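Local coordinates for protein monothiol glutaredoxin-S14, chloroplastic (Arabidopsis thaliana, PDB 3IPZ) that binds a [2Fe-2S] cluster that bridges its homodimer, and a labile one with BOLA1, and may donate such clusters and regulate CAX cation transporters, at residues A[18-23]-A[46-51]; A[23-28]-A[53-58]. All blocks are in the same frame, centred on the assembly; numbering follows the deposited sequence.

Interaction 1 of 2, residues A[18-23]-A[46-51]; sequences EKVVLF and LNVPFE
Val20 and Glu51 bring the chain's return from helix 34-45 into register with strand 20-24, at the start of the parallel pairing with strand 51-54. Two backbone bonds set the register: Glu51 N gives its hydrogen to Val20 O at 2.9 Å, and Leu22 N gives its own to Glu51 O at 2.7 Å. Both are nearly straight, so Glu51 is bonded through N and O to the residues flanking Val21, its bridge partner, as expected in a parallel sheet. Val21 CA adds a CA-H...O contact to the same Glu51 carbonyl.

The tight packing lies on the side of Val20. Val20 CG1 is anti to the backbone N (chi1 -177°) and extends beside its own carbonyl carbon, where it meets Phe50 CB at 3.6 Å; the other methyl, Val20 CG2, touches Val48 CG2 at 3.9 Å, the two valine side chains crossing at about a right angle. The Phe50 ring swings on toward Leu22, and Leu22 CB approaches Phe50 CD2 obliquely at 4.2 Å. Helix 34-45 closes this apolar patch through Val39 and Val40 against Leu22 and Leu43 against Phe50, while Val48 reaches Val103 of helix 98-108.

Toward residue 18 the contact loosens. There Glu18 CG merely crosses over Glu51 CB at a slant, at 3.9 Å, and the carboxylates of Glu18 and Glu51 keep their OE2 atoms 5.1 Å apart. A water stands between strand 20-24 and the incoming loop, accepting from Val20 N and donating to Pro49 O, both at 2.8 Å. It bridges two backbone groups that do not bond each other directly. The chemistry thus changes along the segment: hydrocarbon contact and direct peptide bonds fix the inner register, whereas water completes the outer end, and the like-charged glutamates there would, if anything, probably repel each other mildly.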
ATOM      1  N   GLU A  18       2.914   1.057  10.381  1.00 49.71           N
ATOM      2  CA  GLU A  18       3.395   2.372   9.984  1.00 38.89           C
ATOM      3  C   GLU A  18       2.188   3.159   9.482  1.00 46.71           C
ATOM      4  O   GLU A  18       1.149   2.569   9.160  1.00 45.70           O
ATOM      5  CB  GLU A  18       4.443   2.269   8.874  1.00 39.55           C
ATOM      6  CG  GLU A  18       5.715   1.511   9.245  1.00 53.43           C
ATOM      7  CD  GLU A  18       6.432   2.078  10.463  1.00 59.94           C
ATOM      8  OE1 GLU A  18       6.335   3.300  10.718  1.00 61.21           O
ATOM      9  OE2 GLU A  18       7.111   1.294  11.161  1.00 67.25           O
ATOM     10  N   LYS A  19       2.325   4.486   9.432  1.00 39.10           N
ATOM     11  CA  LYS A  19       1.253   5.364   8.974  1.00 34.26           C
ATOM     12  C   LYS A  19       0.921   5.083   7.520  1.00 34.61           C
ATOM     13  O   LYS A  19      -0.250   5.051   7.141  1.00 38.45           O
ATOM     14  CB  LYS A  19       1.654   6.837   9.117  1.00 40.95           C
ATOM     15  CG  LYS A  19       1.915   7.300  10.541  1.00 46.67           C
ATOM     16  CD  LYS A  19       0.658   7.262  11.378  1.00 51.64           C
ATOM     17  CE  LYS A  19       0.932   7.736  12.790  1.00 45.56           C
ATOM     18  NZ  LYS A  19      -0.331   7.789  13.565  1.00 55.90           N
ATOM     19  N   VAL A  20       1.957   4.888   6.708  1.00 29.09           N
ATOM     20  CA  VAL A  20       1.786   4.617   5.288  1.00 25.52           C
ATOM     21  C   VAL A  20       2.577   3.368   4.887  1.00 35.24           C
ATOM     22  O   VAL A  20       3.801   3.336   5.000  1.00 41.47           O
ATOM     23  CB  VAL A  20       2.262   5.813   4.431  1.00 33.87           C
ATOM     24  CG1 VAL A  20       2.009   5.530   2.943  1.00 22.97           C
ATOM     25  CG2 VAL A  20       1.535   7.092   4.868  1.00 31.64           C
ATOM     26  N   VAL A  21       1.863   2.347   4.417  1.00 26.38           N
ATOM     27  CA  VAL A  21       2.472   1.085   3.995  1.00 26.87           C
ATOM     28  C   VAL A  21       2.099   0.776   2.541  1.00 30.72           C
ATOM     29  O   VAL A  21       0.921   0.706   2.180  1.00 25.37           O
ATOM     30  CB  VAL A  21       1.998  -0.085   4.899  1.00 29.65           C
ATOM     31  CG1 VAL A  21       2.538  -1.414   4.383  1.00 31.54           C
ATOM     32  CG2 VAL A  21       2.448   0.154   6.331  1.00 35.12           C
ATOM     33  N   LEU A  22       3.116   0.581   1.712  1.00 31.28           N
ATOM     34  CA  LEU A  22       2.913   0.294   0.301  1.00 31.99           C
ATOM     35  C   LEU A  22       3.292  -1.138  -0.070  1.00 34.96           C
ATOM     36  O   LEU A  22       4.418  -1.559   0.144  1.00 33.00           O
ATOM     37  CB  LEU A  22       3.772   1.242  -0.524  1.00 27.76           C
ATOM     38  CG  LEU A  22       3.487   1.556  -1.982  1.00 38.83           C
ATOM     39  CD1 LEU A  22       4.812   1.532  -2.710  1.00 29.85           C
ATOM     40  CD2 LEU A  22       2.499   0.593  -2.584  1.00 32.44           C
ATOM     41  N   PHE A  23       2.353  -1.888  -0.628  1.00 40.04           N
ATOM     42  CA  PHE A  23       2.663  -3.242  -1.069  1.00 36.65           C
ATOM     43  C   PHE A  23       2.909  -3.112  -2.565  1.00 34.09           C
ATOM     44  O   PHE A  23       2.018  -2.750  -3.308  1.00 33.25           O
ATOM     45  CB  PHE A  23       1.503  -4.181  -0.753  1.00 32.29           C
ATOM     46  CG  PHE A  23       1.312  -4.396   0.716  1.00 39.36           C
ATOM     47  CD1 PHE A  23       0.290  -3.744   1.407  1.00 33.89           C
ATOM     48  CD2 PHE A  23       2.194  -5.210   1.426  1.00 31.60           C
ATOM     49  CE1 PHE A  23       0.147  -3.893   2.782  1.00 36.64           C
ATOM     50  CE2 PHE A  23       2.064  -5.372   2.809  1.00 37.37           C
ATOM     51  CZ  PHE A  23       1.038  -4.710   3.491  1.00 44.72           C
ATOM     52  N   LEU A  46       5.484  13.869  -2.360  1.00 50.79           N
ATOM     53  CA  LEU A  46       4.821  14.444  -1.187  1.00 52.49           C
ATOM     54  C   LEU A  46       5.663  14.452   0.077  1.00 49.11           C
ATOM     55  O   LEU A  46       5.239  14.987   1.101  1.00 41.23           O
ATOM     56  CB  LEU A  46       3.511  13.704  -0.900  1.00 49.36           C
ATOM     57  CG  LEU A  46       2.496  13.615  -2.047  1.00 53.10           C
ATOM     58  CD1 LEU A  46       1.258  12.887  -1.561  1.00 43.64           C
ATOM     59  CD2 LEU A  46       2.130  15.005  -2.543  1.00 45.56           C
ATOM     60  N   ASN A  47       6.850  13.862   0.012  1.00 49.21           N
ATOM     61  CA  ASN A  47       7.736  13.816   1.174  1.00 58.80           C
ATOM     62  C   ASN A  47       7.097  13.122   2.367  1.00 57.13           C
ATOM     63  O   ASN A  47       7.355  13.471   3.517  1.00 62.36           O
ATOM     64  CB  ASN A  47       8.176  15.232   1.572  1.00 63.45           C
ATOM     65  CG  ASN A  47       9.255  15.781   0.659  1.00 71.61           C
ATOM     66  OD1 ASN A  47      10.379  15.276   0.641  1.00 76.94           O
ATOM     67  ND2 ASN A  47       8.918  16.808  -0.115  1.00 71.03           N
ATOM     68  N   VAL A  48       6.259  12.134   2.089  1.00 61.07           N
ATOM     69  CA  VAL A  48       5.609  11.384   3.153  1.00 56.93           C
ATOM     70  C   VAL A  48       6.452  10.136   3.399  1.00 48.23           C
ATOM     71  O   VAL A  48       6.867   9.462   2.456  1.00 54.22           O
ATOM     72  CB  VAL A  48       4.137  10.985   2.764  1.00 55.61           C
ATOM     73  CG1 VAL A  48       3.833  11.400   1.337  1.00 55.77           C
ATOM     74  CG2 VAL A  48       3.921   9.491   2.917  1.00 45.93           C
ATOM     75  N   PRO A  49       6.751   9.839   4.670  1.00 46.76           N
ATOM     76  CA  PRO A  49       7.550   8.649   4.980  1.00 47.51           C
ATOM     77  C   PRO A  49       6.651   7.422   4.855  1.00 45.75           C
ATOM     78  O   PRO A  49       5.455   7.492   5.160  1.00 43.24           O
ATOM     79  CB  PRO A  49       7.997   8.900   6.419  1.00 45.47           C
ATOM     80  CG  PRO A  49       6.831   9.640   7.005  1.00 48.27           C
ATOM     81  CD  PRO A  49       6.437  10.606   5.890  1.00 47.71           C
ATOM     82  N   PHE A  50       7.211   6.304   4.408  1.00 42.55           N
ATOM     83  CA  PHE A  50       6.407   5.100   4.262  1.00 39.68           C
ATOM     84  C   PHE A  50       7.221   3.815   4.256  1.00 43.78           C
ATOM     85  O   PHE A  50       8.436   3.833   4.056  1.00 42.76           O
ATOM     86  CB  PHE A  50       5.584   5.175   2.972  1.00 39.05           C
ATOM     87  CG  PHE A  50       6.419   5.196   1.718  1.00 38.16           C
ATOM     88  CD1 PHE A  50       7.073   6.359   1.318  1.00 35.82           C
ATOM     89  CD2 PHE A  50       6.570   4.038   0.949  1.00 32.54           C
ATOM     90  CE1 PHE A  50       7.869   6.373   0.174  1.00 34.08           C
ATOM     91  CE2 PHE A  50       7.365   4.037  -0.198  1.00 32.53           C
ATOM     92  CZ  PHE A  50       8.017   5.210  -0.585  1.00 32.27           C
ATOM     93  N   GLU A  51       6.537   2.699   4.488  1.00 36.88           N
ATOM     94  CA  GLU A  51       7.171   1.395   4.469  1.00 38.80           C
ATOM     95  C   GLU A  51       6.807   0.694   3.157  1.00 38.78           C
ATOM     96  O   GLU A  51       5.632   0.608   2.800  1.00 49.93           O
ATOM     97  CB  GLU A  51       6.688   0.547   5.639  1.00 33.30           C
ATOM     98  CG  GLU A  51       7.312  -0.845   5.671  1.00 55.61           C
ATOM     99  CD  GLU A  51       8.788  -0.819   6.045  1.00 66.28           C
ATOM    100  OE1 GLU A  51       9.500  -1.807   5.750  1.00 69.28           O
ATOM    101  OE2 GLU A  51       9.228   0.187   6.648  1.00 64.49           O
TER
HETATM  102  O   HOH W   1       4.458   5.925   7.317  1.00 45.46           O

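Interaction 2 of 2, residues A[23-28]-A[53-58]; sequences FMKGTR and VNILEN
A chi1 of -168° stretches the Asn54 side chain away from its own backbone N, and chi2 of -22° turns OD1 toward Gly26 N, while chi1 of -68° in Phe23 lays its ring beside Val53. Asn54 OD1 accepts from Gly26 N at 3.1 Å and from Leu56 N at 2.8 Å, the latter closing an Asx turn. The two donors come from opposite faces of the amide plane, Gly26 N from well above it. Gly26 itself has a positive phi, a conformation in which a side chain would press on the preceding carbonyl.

Before this loop, Met24 N bonds to Val53 O and Ile55 N to Met24 O, each at 2.9 Å, carrying the parallel pairing to its end. Phe23 CD2 rests 3.7 Å from Val53 CB, where Leu65 of helix 59-69 touches Phe23 and Leu61 touches Val53. Beyond the strands, Leu56 CD1 packs at 3.8 Å on Lys25 CB, and Lys25 CG meets Ile55 CD1.

Replacing Asn54 by an alanine removes the acceptor that Gly26 N and Leu56 N share, and would probably leave both N-H groups without this mate and the Gly26 loop less firmly held. Side-chain carbonyl chemistry thus takes over where the sheet ends, tying down the loop that carries Lys25, a probable glutathione ligand lying against Cys33, the inferred cluster ligand.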
ATOM      1  N   PHE A  23       2.353  -1.888  -0.628  1.00 40.04           N
ATOM      2  CA  PHE A  23       2.663  -3.242  -1.069  1.00 36.65           C
ATOM      3  C   PHE A  23       2.909  -3.112  -2.565  1.00 34.09           C
ATOM      4  O   PHE A  23       2.018  -2.750  -3.308  1.00 33.25           O
ATOM      5  CB  PHE A  23       1.503  -4.181  -0.753  1.00 32.29           C
ATOM      6  CG  PHE A  23       1.312  -4.396   0.716  1.00 39.36           C
ATOM      7  CD1 PHE A  23       0.290  -3.744   1.407  1.00 33.89           C
ATOM      8  CD2 PHE A  23       2.194  -5.210   1.426  1.00 31.60           C
ATOM      9  CE1 PHE A  23       0.147  -3.893   2.782  1.00 36.64           C
ATOM     10  CE2 PHE A  23       2.064  -5.372   2.809  1.00 37.37           C
ATOM     11  CZ  PHE A  23       1.038  -4.710   3.491  1.00 44.72           C
ATOM     12  N   MET A  24       4.135  -3.398  -2.991  1.00 34.86           N
ATOM     13  CA  MET A  24       4.514  -3.237  -4.388  1.00 37.36           C
ATOM     14  C   MET A  24       5.269  -4.402  -5.009  1.00 39.50           C
ATOM     15  O   MET A  24       5.571  -5.405  -4.356  1.00 44.85           O
ATOM     16  CB  MET A  24       5.393  -1.993  -4.520  1.00 34.93           C
ATOM     17  CG  MET A  24       6.692  -2.108  -3.745  1.00 33.62           C
ATOM     18  SD  MET A  24       7.705  -0.602  -3.724  1.00 36.26           S
ATOM     19  CE  MET A  24       8.111  -0.452  -5.487  1.00 25.40           C
ATOM     20  N   LYS A  25       5.559  -4.252  -6.297  1.00 38.28           N
ATOM     21  CA  LYS A  25       6.323  -5.238  -7.038  1.00 37.05           C
ATOM     22  C   LYS A  25       7.721  -4.641  -7.054  1.00 40.11           C
ATOM     23  O   LYS A  25       7.987  -3.652  -7.747  1.00 37.64           O
ATOM     24  CB  LYS A  25       5.765  -5.387  -8.454  1.00 34.82           C
ATOM     25  CG  LYS A  25       4.384  -6.021  -8.462  1.00 35.32           C
ATOM     26  CD  LYS A  25       3.884  -6.289  -9.853  1.00 39.50           C
ATOM     27  CE  LYS A  25       2.563  -7.030  -9.799  1.00 33.84           C
ATOM     28  NZ  LYS A  25       1.997  -7.243 -11.167  1.00 36.82           N
ATOM     29  N   GLY A  26       8.603  -5.218  -6.246  1.00 37.57           N
ATOM     30  CA  GLY A  26       9.951  -4.703  -6.174  1.00 30.16           C
ATOM     31  C   GLY A  26      10.167  -3.909  -4.905  1.00 32.07           C
ATOM     32  O   GLY A  26       9.478  -4.112  -3.902  1.00 30.88           O
ATOM     33  N   THR A  27      11.114  -2.980  -4.965  1.00 33.09           N
ATOM     34  CA  THR A  27      11.475  -2.155  -3.828  1.00 36.68           C
ATOM     35  C   THR A  27      11.419  -0.697  -4.263  1.00 38.95           C
ATOM     36  O   THR A  27      11.402  -0.405  -5.460  1.00 38.07           O
ATOM     37  CB  THR A  27      12.910  -2.511  -3.355  1.00 37.38           C
ATOM     38  OG1 THR A  27      13.149  -1.939  -2.066  1.00 72.64           O
ATOM     39  CG2 THR A  27      13.936  -1.956  -4.325  1.00 36.78           C
ATOM     40  N   ARG A  28      11.410   0.224  -3.305  1.00 42.49           N
ATOM     41  CA  ARG A  28      11.324   1.639  -3.647  1.00 44.35           C
ATOM     42  C   ARG A  28      12.453   2.119  -4.536  1.00 42.28           C
ATOM     43  O   ARG A  28      12.258   2.996  -5.373  1.00 48.50           O
ATOM     44  CB  ARG A  28      11.265   2.507  -2.387  1.00 46.56           C
ATOM     45  CG  ARG A  28      12.581   3.148  -1.985  1.00 57.80           C
ATOM     46  CD  ARG A  28      12.360   4.065  -0.804  1.00 54.14           C
ATOM     47  NE  ARG A  28      11.639   3.366   0.253  1.00 57.79           N
ATOM     48  CZ  ARG A  28      10.962   3.975   1.221  1.00 67.15           C
ATOM     49  NH1 ARG A  28      10.915   5.306   1.269  1.00 62.29           N
ATOM     50  NH2 ARG A  28      10.320   3.253   2.133  1.00 48.16           N
ATOM     51  N   VAL A  53       6.844  -2.787   0.960  1.00 33.90           N
ATOM     52  CA  VAL A  53       6.939  -4.232   1.084  1.00 34.27           C
ATOM     53  C   VAL A  53       6.856  -4.899  -0.290  1.00 42.49           C
ATOM     54  O   VAL A  53       5.887  -4.712  -1.027  1.00 42.81           O
ATOM     55  CB  VAL A  53       5.808  -4.762   1.976  1.00 27.48           C
ATOM     56  CG1 VAL A  53       5.802  -6.277   1.996  1.00 31.49           C
ATOM     57  CG2 VAL A  53       5.982  -4.212   3.368  1.00 36.04           C
ATOM     58  N   ASN A  54       7.880  -5.673  -0.627  1.00 41.34           N
ATOM     59  CA  ASN A  54       7.920  -6.378  -1.899  1.00 42.90           C
ATOM     60  C   ASN A  54       7.081  -7.673  -1.845  1.00 43.61           C
ATOM     61  O   ASN A  54       7.427  -8.611  -1.129  1.00 49.30           O
ATOM     62  CB  ASN A  54       9.374  -6.714  -2.232  1.00 43.32           C
ATOM     63  CG  ASN A  54       9.560  -7.182  -3.664  1.00 49.56           C
ATOM     64  OD1 ASN A  54       8.618  -7.648  -4.313  1.00 46.44           O
ATOM     65  ND2 ASN A  54      10.793  -7.079  -4.159  1.00 42.67           N
ATOM     66  N   ILE A  55       5.979  -7.728  -2.590  1.00 40.34           N
ATOM     67  CA  ILE A  55       5.153  -8.936  -2.601  1.00 39.06           C
ATOM     68  C   ILE A  55       5.568  -9.928  -3.701  1.00 40.77           C
ATOM     69  O   ILE A  55       4.910 -10.946  -3.908  1.00 40.52           O
ATOM     70  CB  ILE A  55       3.633  -8.606  -2.734  1.00 40.30           C
ATOM     71  CG1 ILE A  55       3.393  -7.491  -3.766  1.00 36.27           C
ATOM     72  CG2 ILE A  55       3.081  -8.211  -1.382  1.00 35.80           C
ATOM     73  CD1 ILE A  55       3.610  -7.907  -5.216  1.00 26.19           C
ATOM     74  N   LEU A  56       6.668  -9.636  -4.396  1.00 51.95           N
ATOM     75  CA  LEU A  56       7.163 -10.523  -5.457  1.00 60.51           C
ATOM     76  C   LEU A  56       7.958 -11.699  -4.891  1.00 68.97           C
ATOM     77  O   LEU A  56       8.349 -12.610  -5.624  1.00 69.11           O
ATOM     78  CB  LEU A  56       8.053  -9.754  -6.438  1.00 45.93           C
ATOM     79  CG  LEU A  56       7.312  -8.837  -7.405  1.00 51.56           C
ATOM     80  CD1 LEU A  56       8.302  -8.217  -8.356  1.00 46.04           C
ATOM     81  CD2 LEU A  56       6.262  -9.627  -8.173  1.00 34.54           C
ATOM     82  N   GLU A  57       8.210 -11.665  -3.586  1.00 78.68           N
ATOM     83  CA  GLU A  57       8.956 -12.727  -2.927  1.00 77.77           C
ATOM     84  C   GLU A  57       8.251 -13.216  -1.669  1.00 77.71           C
ATOM     85  O   GLU A  57       8.794 -13.133  -0.567  1.00 81.97           O
ATOM     86  CB  GLU A  57      10.383 -12.251  -2.604  1.00 73.88           C
ATOM     87  CG  GLU A  57      10.500 -10.803  -2.151  1.00 66.60           C
ATOM     88  CD  GLU A  57      11.926 -10.269  -2.271  1.00 77.16           C
ATOM     89  OE1 GLU A  57      12.618 -10.648  -3.242  1.00 83.16           O
ATOM     90  OE2 GLU A  57      12.353  -9.457  -1.418  1.00 61.38           O
ATOM     91  N   ASN A  58       7.033 -13.722  -1.859  1.00 73.50           N
ATOM     92  CA  ASN A  58       6.193 -14.262  -0.785  1.00 66.29           C
ATOM     93  C   ASN A  58       4.774 -14.398  -1.313  1.00 56.61           C
ATOM     94  O   ASN A  58       3.974 -13.465  -1.204  1.00 53.11           O
ATOM     95  CB  ASN A  58       6.166 -13.342   0.437  1.00 61.60           C
ATOM     96  CG  ASN A  58       5.486 -13.994   1.636  1.00 66.23           C
ATOM     97  OD1 ASN A  58       4.488 -14.710   1.485  1.00 50.07           O
ATOM     98  ND2 ASN A  58       6.017 -13.742   2.834  1.00 59.86           N
TER

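Overall arrangement
Both interactions join the two parallel strands of the beta-alpha-beta unit in this thioredoxin-like domain, and Phe23 belongs to both. Interaction 1 lies nearer the centre of the chain, at the start of the pairing; interaction 2 lies at the C-terminal strand ends, beside the probable glutathione and cluster site. Each has a buried and an exposed part. In interaction 1 valines and Phe50 pack under helices 34-45 and 98-108, with a water at the margin; interaction 2 faces helix 59-69 through Phe23 and relies on an asparagine amide at the strand end. The ladder is continuous, since Leu22 O accepts from Val53 N between the two contacts, and Arg28 reaches back to Phe50 and Asp52.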